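Long-range contacts in LBCATS-a (Synthetic construct, PDB 5EY5), which probably splits indole-3-glycerol phosphate into indole and glyceraldehyde 3-phosphate, as the alpha subunit of tryptophan synthase: residues R113-C118 / E144-D149; L34-A39 / E247-E252; K17-F22 / E262-E267; D46-G51 / V95-L100. All coordinates share one frame; numbering follows the deposited sequence.

How the interactions relate
All four contacts belong to one eight-stranded TIM barrel. Interaction 4 is the core one: two neighbouring parallel strands, joined by backbone hydrogen bonds, with bound glycerol phosphate at their inner face. Interactions 1 and 2 lie farther out, each about 17 Å from the chain centre, and pack helices by apolar side chains without a hydrogen bond across. Interaction 3 is partly buried and more mixed, with apolar contacts and a bridging water. Interactions 2 and 3 share helix 249-263, one near its start and one at its end. Interaction 4 touches the other three: Phe99 meets Phe114, Ile48 meets Val37, and strand 18-24 adjoins strand 48-51.

Interaction 1: R113-C118 / E144-D149; sequences RFVKEC and EKYGVD
Helix-on-helix packing in the outer layer of a TIM barrel brings Val115 and Lys116 of helix 111-121 against Tyr146 and Val148 at the end of helix 137-146. The backbones come nearest at Lys116 and Tyr146, whose CA atoms are 6.6 Å apart. Here the Tyr146 ring turns a face to the helix. Lys116 CA stands over that face in a CH-pi contact, 4.3 Å from the ring centroid and 13° off the ring normal. Lys116 CB also lies over the face, and CG is 4.0 Å from Tyr146 CE2. CG is anti to the backbone N (chi1 -173°) and the rest of the chain is extended, which carries the ammonium away from the contact. Val115 fills the angle between the two partners: its CG1 lies 3.9 Å from Tyr146 CB and also 3.9 Å from Val148 CG2. The same Val148 methyl reaches Cys118 CB at 4.1 Å. Between Tyr146 and Val148 the helix closes in a Schellman motif, with Gly147 at positive phi. Tyr146 and Val148, on either side of Gly147, both point to helix 111-121. No hydrogen bond crosses. Val115 also rests on Leu139 and Ala142 of helix 137-146. Inward, Cys118 and Val148 both touch Leu126 of strand 125-127; to the side, Cys118 meets Phe82 of helix 78-91.

Interaction 2: L34-A39 / E247-E252; sequences LELVRA and EDIVEE
Val250 sets one methyl on Ala39 and meets the end of Leu36 with its CA. Its CG1 is 3.7 Å from Ala39 CB, the closest approach of the two segments. That methyl is anti to the backbone N (chi1 -179°), and the torsion parts the two branches over different residues. CG2 points to the preceding turn, 4.3 Å from Glu35 CB, and also touches Leu36 CD2. Glu35 takes part through its CB. Leu36 comes in by one branch. Its CD2 sits 4.1 Å from Val250 CA and 4.3 Å from Ile249 CG2, bridging the two residues at the start of helix 249-263. The CA atoms of Leu36 and Val250 are only 6.1 Å apart, a spacing consistent with the small side chain of Ala39 one turn on. The interface is apolar and has no hydrogen bond across it. The contact joins helix 30-42, which follows strand 18-24, to helix 249-263, the last helix modelled. Leu36 and Ile249 both also touch Ile240 of helix 234-241, while Val37 turns inward to Ile48 and Leu50 of strand 48-51.

Interaction 3: K17-F22 / E262-E267; sequences KALIPF and EAVKLE
Val264 is gripped by the beginning of strand 18-24. Its CG1 lies 3.7 Å from Lys17 CB and 3.8 Å from Ala18 O. Its other methyl, CG2, meets Leu19 CD1 at 4.1 Å, the side chains crossing at about a right angle. Lys17 is bent at its second torsion (chi2 -63°) and passes across Leu266. Lys17 CE is 3.4 Å from Leu266 CD2, tighter than normal carbon contact. Its NZ makes a weak hydrogen bond to Ala227 O. One water links the backbones: it accepts from Lys17 N at 2.9 Å and donates to Val264 O at 3.0 Å. In the next shell, Arg261 NH2 bonds to both Lys17 O and Val264 O, and Leu19 packs on Val257 and Arg261. Lys265 turns its side chain back to the end of its own helix, where NZ donates to Glu262 O at 2.7 Å, nearly in line with the carbonyl. Gln225 holds the tail through Lys265 O and Glu267 N. No direct hydrogen bond passes between the two segments. The chain leaving helix 249-263 runs beside the first strand without pairing. Lys17 N and O and Val264 O are linked through one water and the Arg261 guanidinium group, with apolar contacts doing the rest.

Interaction 4: D46-G51 / V95-L100; sequences DIIELG and VPIVFL. With G3P (sn-glycerol-3-phosphate), chain E.
Two neighbouring parallel strands of the TIM barrel, 48-51 and 97-100, meet here and carry Glu49 and Leu100 into the glycerol phosphate pocket. Their axes differ by 30°, the twist of a closed sheet. Four hydrogen bonds form the ladder. Ile48 N donates to Pro96 O at 3.0 Å, and Val98 N to Ile48 O at 2.9 Å. Leu50 N meets Val98 O at 2.7 Å and almost straight (175°), and Leu100 N meets Leu50 O at 2.8 Å. The side chains sort by face. Ile48, Leu50, Ile97 and Phe99 point to the surrounding helices; Ile48 and Ile97 lie side by side. Glu49, Val98 and Leu100 point into the barrel. Just before its strand, Ile47 sets CG2 3.8 Å from Val98 CG2, while its CG1 lies 4.0 Å from Pro96 CB, the two side chains crossing at about a right angle. Cutting Ile47 back to an alanine is likely to leave a gap between Pro96, Val98 and Phe8 of helix 3-14. The chain of Glu49 is extended beyond CG, which brings OE2 to the ligand: G3P O1 donates to it at 2.6 Å. Leu100 CD1 supports the same end of the ligand, 3.8 Å from G3P C1. The strand pair thus offers the glycerol end one carboxylate acceptor beside one leucine methyl, while the backbone N atoms of Gly184, Gly213, Gly233 and Ser234 and the Tyr175 hydroxyl also hydrogen-bond the ligand.

Interaction 1: R113-C118 / E144-D149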
# COMPACT_ATOMS: atom_id res chain seq x y z
N ARG A 113 -50.86 1.22 -7.04
CA ARG A 113 -51.34 1.84 -5.82
C ARG A 113 -51.04 3.33 -5.80
O ARG A 113 -51.81 4.12 -5.23
CB ARG A 113 -50.72 1.14 -4.62
CG ARG A 113 -50.94 1.84 -3.31
CD ARG A 113 -50.29 1.06 -2.17
NE ARG A 113 -50.42 1.80 -0.92
CZ ARG A 113 -49.40 2.25 -0.21
NH1 ARG A 113 -48.15 2.04 -0.61
NH2 ARG A 113 -49.63 2.93 0.91
N PHE A 114 -49.94 3.74 -6.43
CA PHE A 114 -49.55 5.14 -6.43
C PHE A 114 -50.43 5.96 -7.38
O PHE A 114 -50.91 7.04 -7.03
CB PHE A 114 -48.08 5.28 -6.82
CG PHE A 114 -47.67 6.69 -7.10
CD1 PHE A 114 -47.43 7.57 -6.07
CD2 PHE A 114 -47.57 7.15 -8.39
CE1 PHE A 114 -47.06 8.87 -6.33
CE2 PHE A 114 -47.22 8.47 -8.65
CZ PHE A 114 -46.96 9.32 -7.62
N VAL A 115 -50.64 5.45 -8.59
CA VAL A 115 -51.51 6.13 -9.54
C VAL A 115 -52.95 6.16 -9.03
O VAL A 115 -53.67 7.14 -9.22
CB VAL A 115 -51.42 5.45 -10.93
CG1 VAL A 115 -52.18 6.26 -11.96
CG2 VAL A 115 -49.96 5.31 -11.34
N LYS A 116 -53.39 5.08 -8.37
CA LYS A 116 -54.73 5.09 -7.79
C LYS A 116 -54.86 6.18 -6.73
O LYS A 116 -55.84 6.93 -6.71
CB LYS A 116 -55.07 3.72 -7.19
CG LYS A 116 -56.51 3.59 -6.72
CD LYS A 116 -56.73 2.32 -5.89
CE LYS A 116 -58.17 2.23 -5.39
NZ LYS A 116 -58.39 1.08 -4.47
N GLU A 117 -53.86 6.30 -5.85
CA GLU A 117 -53.89 7.37 -4.86
C GLU A 117 -53.80 8.74 -5.51
O GLU A 117 -54.39 9.71 -5.01
CB GLU A 117 -52.77 7.18 -3.84
CG GLU A 117 -52.66 8.31 -2.83
CD GLU A 117 -53.65 8.16 -1.68
OE1 GLU A 117 -53.22 8.27 -0.51
OE2 GLU A 117 -54.85 7.94 -1.94
N CYS A 118 -53.08 8.85 -6.63
CA CYS A 118 -53.07 10.11 -7.37
C CYS A 118 -54.47 10.52 -7.77
O CYS A 118 -54.89 11.66 -7.56
CB CYS A 118 -52.18 10.01 -8.61
SG CYS A 118 -50.43 10.20 -8.26
N GLU A 144 -52.90 5.57 -17.57
CA GLU A 144 -54.00 5.56 -18.53
C GLU A 144 -55.26 5.00 -17.89
O GLU A 144 -56.36 5.54 -18.08
CB GLU A 144 -53.61 4.75 -19.76
N LYS A 145 -55.12 3.94 -17.11
CA LYS A 145 -56.25 3.36 -16.40
C LYS A 145 -56.96 4.39 -15.51
O LYS A 145 -58.19 4.36 -15.39
CB LYS A 145 -55.78 2.16 -15.57
CG LYS A 145 -56.89 1.26 -15.06
CD LYS A 145 -56.35 0.22 -14.09
CE LYS A 145 -57.48 -0.62 -13.51
NZ LYS A 145 -56.99 -1.76 -12.68
N TYR A 146 -56.22 5.31 -14.90
CA TYR A 146 -56.81 6.21 -13.91
C TYR A 146 -56.87 7.66 -14.36
O TYR A 146 -57.19 8.54 -13.55
CB TYR A 146 -56.05 6.09 -12.59
CG TYR A 146 -56.17 4.71 -11.97
CD1 TYR A 146 -55.26 3.71 -12.28
CD2 TYR A 146 -57.22 4.41 -11.12
CE1 TYR A 146 -55.38 2.44 -11.73
CE2 TYR A 146 -57.35 3.15 -10.57
CZ TYR A 146 -56.43 2.17 -10.87
OH TYR A 146 -56.57 0.91 -10.32
N GLY A 147 -56.60 7.94 -15.64
CA GLY A 147 -56.75 9.30 -16.12
C GLY A 147 -55.69 10.26 -15.63
O GLY A 147 -55.95 11.47 -15.57
N VAL A 148 -54.52 9.76 -15.27
CA VAL A 148 -53.41 10.59 -14.81
C VAL A 148 -52.43 10.77 -15.95
O VAL A 148 -51.99 9.79 -16.57
CB VAL A 148 -52.72 9.94 -13.60
CG1 VAL A 148 -51.45 10.73 -13.25
CG2 VAL A 148 -53.70 9.83 -12.45
N ASP A 149 -52.09 12.02 -16.25
CA ASP A 149 -51.19 12.29 -17.36
C ASP A 149 -49.75 11.98 -16.97
O ASP A 149 -49.34 12.18 -15.82
CB ASP A 149 -51.30 13.74 -17.82
CG ASP A 149 -52.63 14.04 -18.52
OD1 ASP A 149 -53.02 15.22 -18.57
OD2 ASP A 149 -53.30 13.10 -19.00

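Interaction 2: L34-A39 / E247-E252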
# COMPACT_ATOMS: atom_id res chain seq x y z
N LEU A 34 -48.47 24.20 1.47
CA LEU A 34 -49.88 24.54 1.31
C LEU A 34 -50.07 26.04 1.14
O LEU A 34 -50.68 26.49 0.16
CB LEU A 34 -50.66 24.03 2.53
CG LEU A 34 -52.18 24.02 2.38
CD1 LEU A 34 -52.53 23.34 1.06
CD2 LEU A 34 -52.79 23.30 3.55
N GLU A 35 -49.60 26.83 2.11
CA GLU A 35 -49.65 28.28 1.97
C GLU A 35 -49.06 28.74 0.64
O GLU A 35 -49.63 29.61 -0.03
CB GLU A 35 -48.90 28.95 3.12
CG GLU A 35 -49.71 29.10 4.40
CD GLU A 35 -49.24 30.28 5.25
OE1 GLU A 35 -48.27 30.12 6.03
OE2 GLU A 35 -49.83 31.38 5.12
N LEU A 36 -47.94 28.13 0.22
CA LEU A 36 -47.29 28.52 -1.03
C LEU A 36 -48.14 28.19 -2.24
O LEU A 36 -48.31 29.03 -3.14
CB LEU A 36 -45.91 27.86 -1.14
CG LEU A 36 -44.89 28.45 -0.18
CD1 LEU A 36 -43.60 27.64 -0.14
CD2 LEU A 36 -44.62 29.92 -0.52
N VAL A 37 -48.70 26.98 -2.28
CA VAL A 37 -49.60 26.61 -3.38
C VAL A 37 -50.72 27.63 -3.50
O VAL A 37 -51.02 28.13 -4.59
CB VAL A 37 -50.16 25.20 -3.18
CG1 VAL A 37 -51.18 24.88 -4.28
CG2 VAL A 37 -49.01 24.18 -3.15
N ARG A 38 -51.35 27.96 -2.36
CA ARG A 38 -52.46 28.91 -2.40
C ARG A 38 -51.99 30.26 -2.91
O ARG A 38 -52.66 30.89 -3.74
CB ARG A 38 -53.09 29.03 -1.01
CG ARG A 38 -54.04 27.89 -0.65
CD ARG A 38 -54.33 27.85 0.84
NE ARG A 38 -55.13 26.68 1.20
CZ ARG A 38 -55.28 26.22 2.44
NH1 ARG A 38 -54.68 26.84 3.46
NH2 ARG A 38 -56.03 25.15 2.67
N ALA A 39 -50.82 30.71 -2.44
CA ALA A 39 -50.23 31.94 -2.96
C ALA A 39 -49.97 31.84 -4.45
O ALA A 39 -50.21 32.80 -5.19
CB ALA A 39 -48.94 32.25 -2.21
N GLU A 247 -42.26 33.16 7.85
CA GLU A 247 -43.21 32.66 6.87
C GLU A 247 -43.57 33.72 5.82
O GLU A 247 -44.36 33.45 4.91
CB GLU A 247 -44.48 32.15 7.56
N ASP A 248 -42.99 34.92 5.95
CA ASP A 248 -42.86 35.92 4.89
C ASP A 248 -42.15 35.37 3.65
O ASP A 248 -41.93 36.09 2.67
CB ASP A 248 -42.12 37.15 5.41
N ILE A 249 -41.75 34.10 3.71
CA ILE A 249 -41.45 33.36 2.49
C ILE A 249 -42.56 33.54 1.47
O ILE A 249 -42.32 33.60 0.26
CB ILE A 249 -41.23 31.87 2.83
CG1 ILE A 249 -40.05 31.70 3.80
CG2 ILE A 249 -40.99 31.07 1.57
CD1 ILE A 249 -40.22 30.56 4.78
N VAL A 250 -43.80 33.66 1.94
CA VAL A 250 -44.95 33.72 1.04
C VAL A 250 -44.93 35.00 0.21
O VAL A 250 -45.14 34.97 -1.00
CB VAL A 250 -46.26 33.60 1.85
CG1 VAL A 250 -47.47 33.64 0.92
CG2 VAL A 250 -46.25 32.32 2.68
N GLU A 251 -44.66 36.14 0.86
CA GLU A 251 -44.70 37.42 0.15
C GLU A 251 -43.63 37.48 -0.93
O GLU A 251 -43.89 37.98 -2.04
CB GLU A 251 -44.54 38.58 1.13
N GLU A 252 -42.41 37.01 -0.64
CA GLU A 252 -41.35 37.05 -1.63
C GLU A 252 -41.70 36.17 -2.82
O GLU A 252 -41.55 36.58 -3.98
CB GLU A 252 -40.02 36.61 -1.01

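Interaction 3: K17-F22 / E262-E267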
# COMPACT_ATOMS: atom_id res chain seq x y z
N LYS A 17 -50.55 32.17 -22.13
CA LYS A 17 -49.48 31.19 -21.97
C LYS A 17 -49.48 30.66 -20.54
O LYS A 17 -49.73 31.41 -19.59
CB LYS A 17 -48.11 31.81 -22.29
CG LYS A 17 -47.99 32.40 -23.66
CD LYS A 17 -48.16 31.34 -24.72
CE LYS A 17 -47.87 31.88 -26.10
NZ LYS A 17 -48.01 30.81 -27.11
N ALA A 18 -49.22 29.36 -20.40
CA ALA A 18 -49.23 28.74 -19.08
C ALA A 18 -47.95 29.08 -18.32
O ALA A 18 -46.84 28.89 -18.83
CB ALA A 18 -49.36 27.22 -19.20
N LEU A 19 -48.13 29.59 -17.10
CA LEU A 19 -47.05 29.73 -16.13
C LEU A 19 -47.13 28.56 -15.17
O LEU A 19 -48.16 28.33 -14.54
CB LEU A 19 -47.16 31.05 -15.37
CG LEU A 19 -46.27 31.16 -14.12
CD1 LEU A 19 -44.82 31.14 -14.54
CD2 LEU A 19 -46.60 32.43 -13.35
N ILE A 20 -46.04 27.81 -15.06
CA ILE A 20 -46.05 26.56 -14.31
C ILE A 20 -44.97 26.63 -13.26
O ILE A 20 -43.82 26.29 -13.55
CB ILE A 20 -45.84 25.35 -15.24
CG1 ILE A 20 -46.86 25.36 -16.39
CG2 ILE A 20 -45.84 24.05 -14.44
CD1 ILE A 20 -46.41 24.58 -17.62
N PRO A 21 -45.27 27.07 -12.03
CA PRO A 21 -44.23 27.08 -10.99
C PRO A 21 -43.96 25.68 -10.46
O PRO A 21 -44.86 24.83 -10.38
CB PRO A 21 -44.82 27.99 -9.90
CG PRO A 21 -46.29 27.99 -10.13
CD PRO A 21 -46.49 27.79 -11.61
N PHE A 22 -42.70 25.43 -10.11
CA PHE A 22 -42.31 24.23 -9.37
C PHE A 22 -41.84 24.62 -7.97
O PHE A 22 -40.96 25.47 -7.84
CB PHE A 22 -41.18 23.48 -10.09
CG PHE A 22 -40.49 22.46 -9.22
CD1 PHE A 22 -40.85 21.13 -9.28
CD2 PHE A 22 -39.48 22.84 -8.34
CE1 PHE A 22 -40.21 20.19 -8.48
CE2 PHE A 22 -38.87 21.92 -7.54
CZ PHE A 22 -39.22 20.59 -7.60
N GLU A 262 -46.84 38.55 -15.07
CA GLU A 262 -46.90 39.67 -16.01
C GLU A 262 -45.99 39.42 -17.21
O GLU A 262 -46.26 39.92 -18.30
CB GLU A 262 -46.52 40.98 -15.32
N ALA A 263 -44.92 38.64 -17.01
CA ALA A 263 -43.99 38.35 -18.10
C ALA A 263 -44.45 37.22 -19.01
O ALA A 263 -44.21 37.27 -20.21
CB ALA A 263 -42.60 38.03 -17.52
N VAL A 264 -45.10 36.19 -18.46
CA VAL A 264 -45.47 35.04 -19.28
C VAL A 264 -46.77 35.33 -20.02
O VAL A 264 -47.87 35.11 -19.50
CB VAL A 264 -45.57 33.76 -18.43
CG1 VAL A 264 -46.18 32.63 -19.25
CG2 VAL A 264 -44.19 33.38 -17.92
N LYS A 265 -46.64 35.82 -21.24
CA LYS A 265 -47.75 36.28 -22.06
C LYS A 265 -47.17 36.66 -23.42
O LYS A 265 -45.97 36.90 -23.54
CB LYS A 265 -48.47 37.47 -21.41
CG LYS A 265 -47.68 38.78 -21.46
CD LYS A 265 -48.52 39.99 -21.05
CE LYS A 265 -47.76 41.29 -21.27
NZ LYS A 265 -46.38 41.22 -20.69
N LEU A 266 -48.01 36.73 -24.44
CA LEU A 266 -47.54 37.13 -25.74
C LEU A 266 -47.14 38.58 -25.69
O LEU A 266 -47.82 39.37 -25.08
CB LEU A 266 -48.61 36.94 -26.79
CG LEU A 266 -48.86 35.49 -27.15
CD1 LEU A 266 -50.08 35.37 -28.01
CD2 LEU A 266 -47.64 34.84 -27.79
N GLU A 267 -46.03 38.90 -26.31
CA GLU A 267 -45.49 40.25 -26.22
C GLU A 267 -46.38 41.24 -26.96
O GLU A 267 -47.03 40.91 -27.95
CB GLU A 267 -44.07 40.30 -26.77
O HOH W 1 -50.53 34.67 -20.75

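Interaction 4: D46-G51 / V95-L100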
# COMPACT_ATOMS: atom_id res chain seq x y z
N ASP A 46 -50.92 28.56 -13.52
CA ASP A 46 -51.93 27.80 -14.24
C ASP A 46 -51.86 26.33 -13.93
O ASP A 46 -52.89 25.65 -13.94
CB ASP A 46 -51.75 27.99 -15.75
CG ASP A 46 -51.94 29.43 -16.17
OD1 ASP A 46 -53.10 29.86 -16.26
OD2 ASP A 46 -50.92 30.11 -16.42
N ILE A 47 -50.66 25.83 -13.68
CA ILE A 47 -50.41 24.46 -13.27
C ILE A 47 -49.32 24.55 -12.23
O ILE A 47 -48.42 25.39 -12.34
CB ILE A 47 -49.96 23.57 -14.44
CG1 ILE A 47 -51.03 23.54 -15.54
CG2 ILE A 47 -49.59 22.16 -13.91
CD1 ILE A 47 -50.53 22.99 -16.89
N ILE A 48 -49.39 23.70 -11.21
CA ILE A 48 -48.41 23.71 -10.14
C ILE A 48 -47.72 22.36 -10.14
O ILE A 48 -48.39 21.31 -10.06
CB ILE A 48 -49.04 24.01 -8.77
CG1 ILE A 48 -49.46 25.48 -8.73
CG2 ILE A 48 -48.04 23.66 -7.66
CD1 ILE A 48 -50.38 25.81 -7.60
N GLU A 49 -46.39 22.38 -10.25
CA GLU A 49 -45.56 21.21 -10.04
C GLU A 49 -45.13 21.15 -8.58
O GLU A 49 -44.60 22.13 -8.04
CB GLU A 49 -44.33 21.24 -10.95
CG GLU A 49 -44.64 21.06 -12.42
CD GLU A 49 -43.39 21.14 -13.30
OE1 GLU A 49 -43.55 21.23 -14.53
OE2 GLU A 49 -42.27 21.11 -12.75
N LEU A 50 -45.36 20.00 -7.96
CA LEU A 50 -44.90 19.72 -6.60
C LEU A 50 -43.82 18.65 -6.68
O LEU A 50 -44.07 17.54 -7.15
CB LEU A 50 -46.05 19.26 -5.70
CG LEU A 50 -47.03 20.37 -5.30
CD1 LEU A 50 -48.23 19.80 -4.51
CD2 LEU A 50 -46.32 21.44 -4.50
N GLY A 51 -42.62 18.99 -6.21
CA GLY A 51 -41.53 18.03 -6.20
C GLY A 51 -41.65 17.12 -5.00
O GLY A 51 -41.73 17.59 -3.85
N VAL A 95 -57.26 23.91 -9.71
CA VAL A 95 -55.85 24.07 -10.12
C VAL A 95 -55.26 22.70 -10.45
O VAL A 95 -55.32 21.78 -9.62
CB VAL A 95 -55.05 24.75 -9.02
CG1 VAL A 95 -55.00 23.87 -7.78
CG2 VAL A 95 -53.64 25.03 -9.51
N PRO A 96 -54.64 22.53 -11.62
CA PRO A 96 -53.97 21.26 -11.91
C PRO A 96 -52.72 21.12 -11.06
O PRO A 96 -51.93 22.05 -10.92
CB PRO A 96 -53.64 21.36 -13.41
CG PRO A 96 -54.57 22.42 -13.94
CD PRO A 96 -54.73 23.39 -12.81
N ILE A 97 -52.55 19.93 -10.50
CA ILE A 97 -51.41 19.59 -9.66
C ILE A 97 -50.65 18.47 -10.35
O ILE A 97 -51.26 17.47 -10.76
CB ILE A 97 -51.85 19.17 -8.24
CG1 ILE A 97 -52.50 20.35 -7.52
CG2 ILE A 97 -50.65 18.64 -7.42
CD1 ILE A 97 -51.52 21.43 -7.16
N VAL A 98 -49.34 18.64 -10.49
CA VAL A 98 -48.44 17.64 -11.05
C VAL A 98 -47.43 17.27 -9.97
O VAL A 98 -46.84 18.16 -9.35
CB VAL A 98 -47.73 18.15 -12.31
CG1 VAL A 98 -46.68 17.13 -12.80
CG2 VAL A 98 -48.75 18.44 -13.40
N PHE A 99 -47.26 15.96 -9.74
CA PHE A 99 -46.18 15.44 -8.91
C PHE A 99 -44.95 15.20 -9.77
O PHE A 99 -45.03 14.48 -10.78
CB PHE A 99 -46.57 14.12 -8.22
CG PHE A 99 -47.31 14.29 -6.94
CD1 PHE A 99 -47.73 15.54 -6.53
CD2 PHE A 99 -47.58 13.19 -6.13
CE1 PHE A 99 -48.42 15.69 -5.33
CE2 PHE A 99 -48.27 13.33 -4.94
CZ PHE A 99 -48.69 14.59 -4.54
N LEU A 100 -43.82 15.78 -9.37
CA LEU A 100 -42.54 15.49 -10.00
C LEU A 100 -41.80 14.60 -9.02
O LEU A 100 -41.49 15.01 -7.89
CB LEU A 100 -41.77 16.77 -10.33
CG LEU A 100 -40.47 16.66 -11.13
CD1 LEU A 100 -40.18 17.99 -11.84
CD2 LEU A 100 -39.30 16.25 -10.23
O1 G3P E . -39.83 21.48 -13.41
C1 G3P E . -38.55 21.29 -12.89
C2 G3P E . -37.96 22.62 -12.43
O2 G3P E . -36.89 22.32 -11.58
C3 G3P E . -37.52 23.50 -13.62
O1P G3P E . -36.12 23.63 -13.70
O4P G3P E . -35.30 24.59 -11.48
O2P G3P E . -33.99 25.16 -13.55
O3P G3P E . -36.19 26.16 -13.21
P G3P E . -35.38 24.91 -12.97